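Local coordinates for beta-lactamase (PDB 4EWF), which probably hydrolyses the ring of beta-lactams to substituted beta-amino acids, as a member of the class A beta-lactamase family, at residues L105-L108 against T109-S113; L144-M148 against K149-A153; P152-P155 against D156-E159. One frame throughout, in Å; residues are numbered along the deposited sequence.

Overall arrangement
The three contacts follow one another along the chain. Contact 1 forms the last turns of helix 102-111 and runs into Ser113. Contacts 2 and 3 lie in the long loop between helix 127-136 and strand 161-162, which probably corresponds to the omega loop of class A beta-lactamases. The centres of contacts 1 and 2 are about 16 Å apart and those of contacts 1 and 3 about 24 Å, and contact 1 touches neither. Contacts 2 and 3 have centres about 8 Å apart. They share Pro152 and Ala153, one water and a salt bridge between Arg146 and Glu157. Contact 1 thus ends at the probable active site, while the other two shape one loop.

Contact 1: L105-L108 against T109-S113; sequences LVYL and TISIS
Tyr107 has CG opposite its backbone N (chi1 169°), while Ser111 OG stands between its own N and carbonyl carbon (chi1 66°). Together these torsions put the serine against one face of the tyrosine ring, one helical turn on. Ser111 OG lies over this face, toward the rim, 3.3 Å from Tyr107 CZ. Ser111 CB makes a CH-pi contact with the same ring, 3.8 Å from its centroid. The hydroxyl also donates to Tyr107 O (Ser111 OG to Tyr107 O 2.8 Å), from above the carbonyl plane. Ser111 N gives the regular helical bond to the same oxygen, so two donors hold it. Two residues earlier Thr109 also puts two donors on one carbonyl, by a different torsion: OG1 lies anti to its carbonyl carbon (chi1 -70°). Thr109 OG1 and N both donate to Leu105 O, at 2.8 and 2.9 Å, from opposite faces of the carbonyl plane. The helix ends here. The bond from Ile112 N to Leu108 O is weak, and Ile112 leaves helical geometry. Ser113 OG then bonds Lys55, Ser52 and Lys216, consistent with the family's SxxK active site. Around this helix end, Thr109 packs on helix 115-125, Val106 on helix 55-67, and Ile110 on Leu192 of helix 182-192.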
ATOM      1  N   LEU A 105      -9.834   8.602  11.171  1.00 24.59           N
ATOM      2  CA  LEU A 105      -8.825   9.121  10.242  1.00 22.22           C
ATOM      3  C   LEU A 105      -7.981   8.017   9.610  1.00 19.47           C
ATOM      4  O   LEU A 105      -7.680   8.067   8.409  1.00 22.89           O
ATOM      5  CB  LEU A 105      -7.930  10.157  10.920  1.00 23.63           C
ATOM      6  CG  LEU A 105      -8.591  11.434  11.451  1.00 26.41           C
ATOM      7  CD1 LEU A 105      -7.500  12.407  11.895  1.00 25.83           C
ATOM      8  CD2 LEU A 105      -9.471  12.076  10.404  1.00 22.82           C
ATOM      9  N   VAL A 106      -7.576   7.042  10.416  1.00 22.41           N
ATOM     10  CA  VAL A 106      -6.804   5.912   9.900  1.00 21.30           C
ATOM     11  C   VAL A 106      -7.650   5.158   8.884  1.00 22.82           C
ATOM     12  O   VAL A 106      -7.184   4.829   7.793  1.00 20.62           O
ATOM     13  CB  VAL A 106      -6.364   4.957  11.046  1.00 24.70           C
ATOM     14  CG1 VAL A 106      -5.675   3.708  10.487  1.00 20.87           C
ATOM     15  CG2 VAL A 106      -5.429   5.696  11.986  1.00 27.06           C
ATOM     16  N   TYR A 107      -8.911   4.915   9.237  1.00 22.41           N
ATOM     17  CA  TYR A 107      -9.811   4.184   8.350  1.00 23.57           C
ATOM     18  C   TYR A 107     -10.009   4.869   6.992  1.00 21.40           C
ATOM     19  O   TYR A 107      -9.891   4.224   5.944  1.00 20.34           O
ATOM     20  CB  TYR A 107     -11.179   3.908   9.004  1.00 28.52           C
ATOM     21  CG  TYR A 107     -12.150   3.401   7.968  1.00 27.27           C
ATOM     22  CD1 TYR A 107     -12.073   2.089   7.506  1.00 25.48           C
ATOM     23  CD2 TYR A 107     -13.101   4.242   7.406  1.00 28.17           C
ATOM     24  CE1 TYR A 107     -12.919   1.625   6.529  1.00 22.22           C
ATOM     25  CE2 TYR A 107     -13.959   3.789   6.428  1.00 29.63           C
ATOM     26  CZ  TYR A 107     -13.858   2.485   5.991  1.00 27.44           C
ATOM     27  OH  TYR A 107     -14.706   2.023   5.024  1.00 28.12           O
ATOM     28  N   LEU A 108     -10.305   6.168   7.005  1.00 18.22           N
ATOM     29  CA  LEU A 108     -10.461   6.932   5.767  1.00 18.00           C
ATOM     30  C   LEU A 108      -9.168   6.986   4.950  1.00 17.56           C
ATOM     31  O   LEU A 108      -9.176   6.879   3.720  1.00 18.80           O
ATOM     32  CB  LEU A 108     -10.973   8.351   6.061  1.00 17.37           C
ATOM     33  CG  LEU A 108     -12.369   8.396   6.687  1.00 23.36           C
ATOM     34  CD1 LEU A 108     -12.680   9.806   7.140  1.00 21.83           C
ATOM     35  CD2 LEU A 108     -13.426   7.896   5.707  1.00 24.80           C
ATOM     36  N   THR A 109      -8.051   7.133   5.649  1.00 19.17           N
ATOM     37  CA  THR A 109      -6.736   7.132   5.012  1.00 16.87           C
ATOM     38  C   THR A 109      -6.476   5.835   4.200  1.00 22.94           C
ATOM     39  O   THR A 109      -6.048   5.882   3.045  1.00 24.97           O
ATOM     40  CB  THR A 109      -5.618   7.353   6.064  1.00 26.58           C
ATOM     41  OG1 THR A 109      -5.683   8.703   6.555  1.00 24.54           O
ATOM     42  CG2 THR A 109      -4.228   7.120   5.454  1.00 25.78           C
ATOM     43  N   ILE A 110      -6.772   4.695   4.809  1.00 20.18           N
ATOM     44  CA  ILE A 110      -6.479   3.389   4.222  1.00 23.56           C
ATOM     45  C   ILE A 110      -7.548   2.907   3.231  1.00 23.65           C
ATOM     46  O   ILE A 110      -7.221   2.469   2.127  1.00 21.33           O
ATOM     47  CB  ILE A 110      -6.266   2.325   5.337  1.00 22.16           C
ATOM     48  CG1 ILE A 110      -5.071   2.710   6.215  1.00 24.71           C
ATOM     49  CG2 ILE A 110      -6.059   0.947   4.743  1.00 23.71           C
ATOM     50  CD1 ILE A 110      -3.747   2.888   5.433  1.00 25.90           C
ATOM     51  N   SER A 111      -8.816   2.977   3.623  1.00 22.76           N
ATOM     52  CA  SER A 111      -9.897   2.385   2.833  1.00 26.15           C
ATOM     53  C   SER A 111     -10.114   3.066   1.486  1.00 25.48           C
ATOM     54  O   SER A 111     -10.311   2.398   0.461  1.00 21.05           O
ATOM     55  CB  SER A 111     -11.217   2.384   3.623  1.00 28.13           C
ATOM     56  OG  SER A 111     -11.664   3.708   3.853  1.00 26.22           O
ATOM     57  N   ILE A 112     -10.101   4.395   1.488  1.00 20.75           N
ATOM     58  CA  ILE A 112     -10.375   5.150   0.271  1.00 25.21           C
ATOM     59  C   ILE A 112      -9.299   6.190  -0.039  1.00 19.89           C
ATOM     60  O   ILE A 112      -9.482   7.039  -0.919  1.00 22.38           O
ATOM     61  CB  ILE A 112     -11.753   5.865   0.341  1.00 26.69           C
ATOM     62  CG1 ILE A 112     -11.735   6.979   1.391  1.00 29.12           C
ATOM     63  CG2 ILE A 112     -12.857   4.881   0.662  1.00 27.31           C
ATOM     64  CD1 ILE A 112     -12.855   8.005   1.192  1.00 26.38           C
ATOM     65  N   SER A 113      -8.189   6.141   0.690  1.00 17.70           N
ATOM     66  CA  SER A 113      -7.065   7.039   0.412  1.00 18.07           C
ATOM     67  C   SER A 113      -7.405   8.525   0.617  1.00 19.56           C
ATOM     68  O   SER A 113      -7.050   9.396  -0.194  1.00 19.73           O
ATOM     69  CB  SER A 113      -6.517   6.794  -0.997  1.00 20.71           C
ATOM     70  OG  SER A 113      -5.116   7.025  -1.011  1.00 25.81           O
TER

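Contact 2: L144-M148 against K149-A153; sequences LSRKM and KGRPA
In the conformer described, the Arg146 guanidinium is sandwiched between Ala153 and Lys149. The segments belong to the loop that probably corresponds to the omega loop of class A beta-lactamases, and here the chain curls around the arginine. Ala153 CA lies over the centre of one face, 3.5 Å from Arg146 CZ. Lys149 CD covers the opposite face, nearer the rim and 3.4 Å from Arg146 NH2. Arg151 CG sits at the edge, in the plane of the group. Arg146 extends from CG to NE, with CG anti to the backbone N (chi1 173°), which carries its tip across to the returning chain. The Lys149 side chain crosses it at about a right angle. At the edge, Arg146 NH2 donates to Arg151 O at 3.0 Å, with an N-H...O angle of 149°. It meets that oxygen from above the carbonyl plane. Arg146 NH1 pairs with Glu157, which probably offsets the charge of Arg146 beside Arg151. Selenomethionine Met148 turns away to pack on helix 115-125. Arg146 NH2 and Arg151 NH2 come within 3.7 Å of each other. One water accepts from Arg151 NH2 at 2.9 Å, weakly from Arg146 NH2, and donates to Pro152 O at 2.7 Å.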
ATOM      1  N   LEU A 144       8.794   9.630   3.377  1.00 22.36           N
ATOM      2  CA  LEU A 144       7.661  10.543   3.326  1.00 20.11           C
ATOM      3  C   LEU A 144       8.200  11.951   3.573  1.00 25.05           C
ATOM      4  O   LEU A 144       8.714  12.249   4.650  1.00 31.71           O
ATOM      5  CB  LEU A 144       6.622  10.185   4.395  1.00 22.04           C
ATOM      6  CG  LEU A 144       5.482  11.201   4.504  1.00 27.17           C
ATOM      7  CD1 LEU A 144       4.658  11.162   3.236  1.00 25.91           C
ATOM      8  CD2 LEU A 144       4.609  10.914   5.713  1.00 28.70           C
ATOM      9  N   SER A 145       8.111  12.812   2.566  1.00 21.21           N
ATOM     10  CA  SER A 145       8.669  14.152   2.669  1.00 25.64           C
ATOM     11  C   SER A 145       7.664  15.191   2.192  1.00 28.37           C
ATOM     12  O   SER A 145       7.898  16.384   2.311  1.00 24.43           O
ATOM     13  CB  SER A 145       9.971  14.253   1.859  1.00 23.31           C
ATOM     14  OG  SER A 145      10.963  13.373   2.389  1.00 28.21           O
ATOM     15  N   ARG A 146       6.526  14.726   1.675  0.52 24.79           N
ATOM     16  CA  ARG A 146       5.541  15.600   1.024  0.52 24.52           C
ATOM     17  C   ARG A 146       4.102  15.202   1.396  0.52 26.34           C
ATOM     18  O   ARG A 146       3.720  14.035   1.233  0.52 24.96           O
ATOM     19  CB  ARG A 146       5.752  15.527  -0.497  0.52 26.23           C
ATOM     20  CG  ARG A 146       4.731  16.239  -1.388  0.52 27.60           C
ATOM     21  CD  ARG A 146       5.099  16.011  -2.862  0.52 26.95           C
ATOM     22  NE  ARG A 146       3.982  16.170  -3.795  0.52 20.63           N
ATOM     23  CZ  ARG A 146       3.748  17.275  -4.490  0.52 22.77           C
ATOM     24  NH1 ARG A 146       4.547  18.325  -4.353  0.52 24.94           N
ATOM     25  NH2 ARG A 146       2.714  17.332  -5.321  0.52 22.41           N
ATOM     26  N   LYS A 147       3.311  16.158   1.898  1.00 24.57           N
ATOM     27  CA  LYS A 147       1.905  15.899   2.212  1.00 22.24           C
ATOM     28  C   LYS A 147       1.161  15.553   0.934  1.00 23.55           C
ATOM     29  O   LYS A 147       1.681  15.743  -0.175  1.00 24.17           O
ATOM     30  CB  LYS A 147       1.252  17.140   2.844  1.00 27.61           C
ATOM     31  CG  LYS A 147       1.490  17.298   4.349  1.00 32.25           C
ATOM     32  CD  LYS A 147       0.672  18.465   4.899  1.00 39.21           C
ATOM     33  CE  LYS A 147       0.663  18.516   6.420  1.00 35.74           C
ATOM     34  NZ  LYS A 147       0.052  19.806   6.907  1.00 31.48           N
HETATM   35  N   MSE A 148      -0.058  15.054   1.085  1.00 19.74           N
HETATM   36  CA  MSE A 148      -0.844  14.647  -0.070  1.00 24.46           C
HETATM   37  C   MSE A 148      -1.411  15.869  -0.780  1.00 30.56           C
HETATM   38  O   MSE A 148      -1.972  16.755  -0.135  1.00 24.81           O
HETATM   39  CB  MSE A 148      -1.973  13.706   0.355  1.00 20.42           C
HETATM   40  CG  MSE A 148      -1.487  12.495   1.089  1.00 20.91           C
HETATM   41 SE   MSE A 148      -0.254  11.376   0.044  0.57 27.15          SE
HETATM   42  CE  MSE A 148       1.303  11.575   1.176  1.00 26.32           C
ATOM     43  N   LYS A 149      -1.240  15.917  -2.102  1.00 25.70           N
ATOM     44  CA  LYS A 149      -1.778  17.013  -2.913  1.00 33.22           C
ATOM     45  C   LYS A 149      -2.611  16.531  -4.105  1.00 30.69           C
ATOM     46  O   LYS A 149      -3.208  17.336  -4.805  1.00 37.64           O
ATOM     47  CB  LYS A 149      -0.647  17.925  -3.398  1.00 42.28           C
ATOM     48  CG  LYS A 149       0.091  18.617  -2.269  1.00 54.06           C
ATOM     49  CD  LYS A 149       1.475  19.068  -2.694  1.00 62.98           C
ATOM     50  CE  LYS A 149       2.319  19.451  -1.481  1.00 68.21           C
ATOM     51  NZ  LYS A 149       1.712  20.562  -0.689  1.00 71.41           N
ATOM     52  N   GLY A 150      -2.636  15.221  -4.332  1.00 31.46           N
ATOM     53  CA  GLY A 150      -3.346  14.653  -5.469  1.00 37.76           C
ATOM     54  C   GLY A 150      -2.611  14.731  -6.807  1.00 43.29           C
ATOM     55  O   GLY A 150      -3.186  14.447  -7.857  1.00 42.93           O
ATOM     56  N   ARG A 151      -1.340  15.120  -6.782  1.00 33.82           N
ATOM     57  CA  ARG A 151      -0.565  15.242  -8.017  1.00 33.42           C
ATOM     58  C   ARG A 151       0.893  14.885  -7.762  1.00 33.19           C
ATOM     59  O   ARG A 151       1.362  14.949  -6.619  1.00 30.53           O
ATOM     60  CB  ARG A 151      -0.679  16.655  -8.595  1.00 39.08           C
ATOM     61  CG  ARG A 151      -0.250  17.748  -7.630  1.00 49.33           C
ATOM     62  CD  ARG A 151      -0.250  19.104  -8.310  1.00 61.14           C
ATOM     63  NE  ARG A 151      -0.700  20.168  -7.414  1.00 72.44           N
ATOM     64  CZ  ARG A 151       0.096  20.849  -6.593  1.00 76.89           C
ATOM     65  NH1 ARG A 151      -0.409  21.802  -5.816  1.00 77.61           N
ATOM     66  NH2 ARG A 151       1.395  20.580  -6.549  1.00 78.68           N
ATOM     67  N   PRO A 152       1.617  14.478  -8.818  1.00 33.09           N
ATOM     68  CA  PRO A 152       3.030  14.156  -8.584  1.00 32.19           C
ATOM     69  C   PRO A 152       3.751  15.453  -8.267  1.00 33.76           C
ATOM     70  O   PRO A 152       3.309  16.515  -8.712  1.00 30.01           O
ATOM     71  CB  PRO A 152       3.512  13.618  -9.948  1.00 33.22           C
ATOM     72  CG  PRO A 152       2.290  13.537 -10.830  1.00 36.92           C
ATOM     73  CD  PRO A 152       1.279  14.489 -10.250  1.00 34.44           C
ATOM     74  N   ALA A 153       4.837  15.380  -7.511  1.00 29.52           N
ATOM     75  CA  ALA A 153       5.670  16.563  -7.302  1.00 34.53           C
ATOM     76  C   ALA A 153       6.329  16.997  -8.612  1.00 32.03           C
ATOM     77  O   ALA A 153       6.633  16.164  -9.456  1.00 27.45           O
ATOM     78  CB  ALA A 153       6.739  16.263  -6.262  1.00 37.33           C
TER
HETATM   79  O   HOH W   1       3.364  19.118  -8.046  1.00 45.54           O

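Contact 3: P152-P155 against D156-E159; sequences PALP and DEPE
Glu157 folds back over Leu154, and its side chain can be followed outward. Glu157 CB lies 3.6 Å from Leu154 O. Glu157 CG, anti to the carbonyl carbon (chi1 -57°), passes Leu154 CB at 4.1 Å. Glu157 CD comes 3.7 Å from Leu154 N. At the tip the two oxygens part. Glu157 OE1 accepts from Leu154 N at 2.8 Å, with an N-H...O angle of 163° and the donor above the carboxylate plane. Glu157 OE2 lies beside the leucine side chain, 4.0 Å from Leu154 CD1. The water bound to Pro152 O also donates to Glu157 OE1. With Arg146, three partners thus grip OE1. Glu159 does the same for the backbone further from the turn, at Ala153. Its chain bends at chi2 (60°), and Glu159 OE2 accepts from Ala153 N at 3.0 Å, again from above the carboxylate plane. The same oxygen forms a salt bridge with Arg49. At Leu154 and Glu157 the backbone also closes: Glu157 N donates to Leu154 O at 2.9 Å. This is a type I beta turn from Leu154 to Glu157, with Pro155 and Asp156 at its corners. It turns the chain back on itself within the loop leading to strand 161-162, probably the counterpart of the class A omega loop.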
ATOM      1  N   PRO A 152       1.617  14.478  -8.818  1.00 33.09           N
ATOM      2  CA  PRO A 152       3.030  14.156  -8.584  1.00 32.19           C
ATOM      3  C   PRO A 152       3.751  15.453  -8.267  1.00 33.76           C
ATOM      4  O   PRO A 152       3.309  16.515  -8.712  1.00 30.01           O
ATOM      5  CB  PRO A 152       3.512  13.618  -9.948  1.00 33.22           C
ATOM      6  CG  PRO A 152       2.290  13.537 -10.830  1.00 36.92           C
ATOM      7  CD  PRO A 152       1.279  14.489 -10.250  1.00 34.44           C
ATOM      8  N   ALA A 153       4.837  15.380  -7.511  1.00 29.52           N
ATOM      9  CA  ALA A 153       5.670  16.563  -7.302  1.00 34.53           C
ATOM     10  C   ALA A 153       6.329  16.997  -8.612  1.00 32.03           C
ATOM     11  O   ALA A 153       6.633  16.164  -9.456  1.00 27.45           O
ATOM     12  CB  ALA A 153       6.739  16.263  -6.262  1.00 37.33           C
ATOM     13  N   LEU A 154       6.565  18.292  -8.781  1.00 31.07           N
ATOM     14  CA  LEU A 154       7.406  18.744  -9.881  1.00 33.80           C
ATOM     15  C   LEU A 154       8.825  18.266  -9.577  1.00 40.40           C
ATOM     16  O   LEU A 154       9.130  17.924  -8.430  1.00 32.14           O
ATOM     17  CB  LEU A 154       7.357  20.267 -10.013  1.00 36.62           C
ATOM     18  CG  LEU A 154       5.952  20.815 -10.270  1.00 48.20           C
ATOM     19  CD1 LEU A 154       5.976  22.329 -10.340  1.00 49.62           C
ATOM     20  CD2 LEU A 154       5.366  20.213 -11.544  1.00 51.70           C
ATOM     21  N   PRO A 155       9.691  18.216 -10.602  1.00 45.88           N
ATOM     22  CA  PRO A 155      11.057  17.701 -10.425  1.00 47.05           C
ATOM     23  C   PRO A 155      11.819  18.391  -9.290  1.00 36.73           C
ATOM     24  O   PRO A 155      12.585  17.744  -8.576  1.00 35.04           O
ATOM     25  CB  PRO A 155      11.718  18.009 -11.772  1.00 53.97           C
ATOM     26  CG  PRO A 155      10.582  18.065 -12.744  1.00 53.86           C
ATOM     27  CD  PRO A 155       9.432  18.649 -11.987  1.00 50.16           C
ATOM     28  N   ASP A 156      11.595  19.689  -9.110  1.00 28.96           N
ATOM     29  CA  ASP A 156      12.313  20.436  -8.081  1.00 31.51           C
ATOM     30  C   ASP A 156      11.597  20.472  -6.736  1.00 29.35           C
ATOM     31  O   ASP A 156      12.034  21.172  -5.821  1.00 33.84           O
ATOM     32  CB  ASP A 156      12.622  21.863  -8.558  1.00 44.26           C
ATOM     33  CG  ASP A 156      11.370  22.662  -8.887  1.00 54.91           C
ATOM     34  OD1 ASP A 156      11.442  23.911  -8.865  1.00 63.73           O
ATOM     35  OD2 ASP A 156      10.318  22.049  -9.165  1.00 59.50           O
ATOM     36  N   GLU A 157      10.491  19.742  -6.620  1.00 25.24           N
ATOM     37  CA  GLU A 157       9.820  19.578  -5.324  1.00 32.95           C
ATOM     38  C   GLU A 157      10.110  18.182  -4.762  1.00 28.56           C
ATOM     39  O   GLU A 157      10.160  17.218  -5.510  1.00 31.36           O
ATOM     40  CB  GLU A 157       8.297  19.744  -5.456  1.00 32.94           C
ATOM     41  CG  GLU A 157       7.824  21.068  -6.061  1.00 35.88           C
ATOM     42  CD  GLU A 157       6.326  21.058  -6.379  1.00 46.64           C
ATOM     43  OE1 GLU A 157       5.773  19.961  -6.639  1.00 39.90           O
ATOM     44  OE2 GLU A 157       5.700  22.142  -6.366  1.00 54.63           O
ATOM     45  N   PRO A 158      10.272  18.076  -3.441  1.00 31.98           N
ATOM     46  CA  PRO A 158      10.491  16.796  -2.757  1.00 33.80           C
ATOM     47  C   PRO A 158       9.384  15.797  -3.067  1.00 31.36           C
ATOM     48  O   PRO A 158       8.214  16.124  -2.943  1.00 24.86           O
ATOM     49  CB  PRO A 158      10.431  17.177  -1.275  1.00 33.94           C
ATOM     50  CG  PRO A 158      10.818  18.618  -1.239  1.00 45.26           C
ATOM     51  CD  PRO A 158      10.281  19.217  -2.505  1.00 40.41           C
ATOM     52  N   GLU A 159       9.755  14.587  -3.466  1.00 21.67           N
ATOM     53  CA  GLU A 159       8.782  13.566  -3.782  1.00 21.80           C
ATOM     54  C   GLU A 159       8.877  12.450  -2.751  1.00 22.85           C
ATOM     55  O   GLU A 159       9.907  12.309  -2.066  1.00 20.40           O
ATOM     56  CB  GLU A 159       9.039  13.025  -5.207  1.00 25.01           C
ATOM     57  CG  GLU A 159       8.067  11.934  -5.687  1.00 24.76           C
ATOM     58  CD  GLU A 159       6.608  12.393  -5.725  1.00 25.82           C
ATOM     59  OE1 GLU A 159       5.949  12.386  -4.660  1.00 22.16           O
ATOM     60  OE2 GLU A 159       6.121  12.745  -6.824  1.00 26.70           O
TER
HETATM   61  O   HOH W   1       3.364  19.118  -8.046  1.00 45.54           O
HETATM   62  O   HOH W   2      11.381  15.261  -7.135  1.00 37.74           O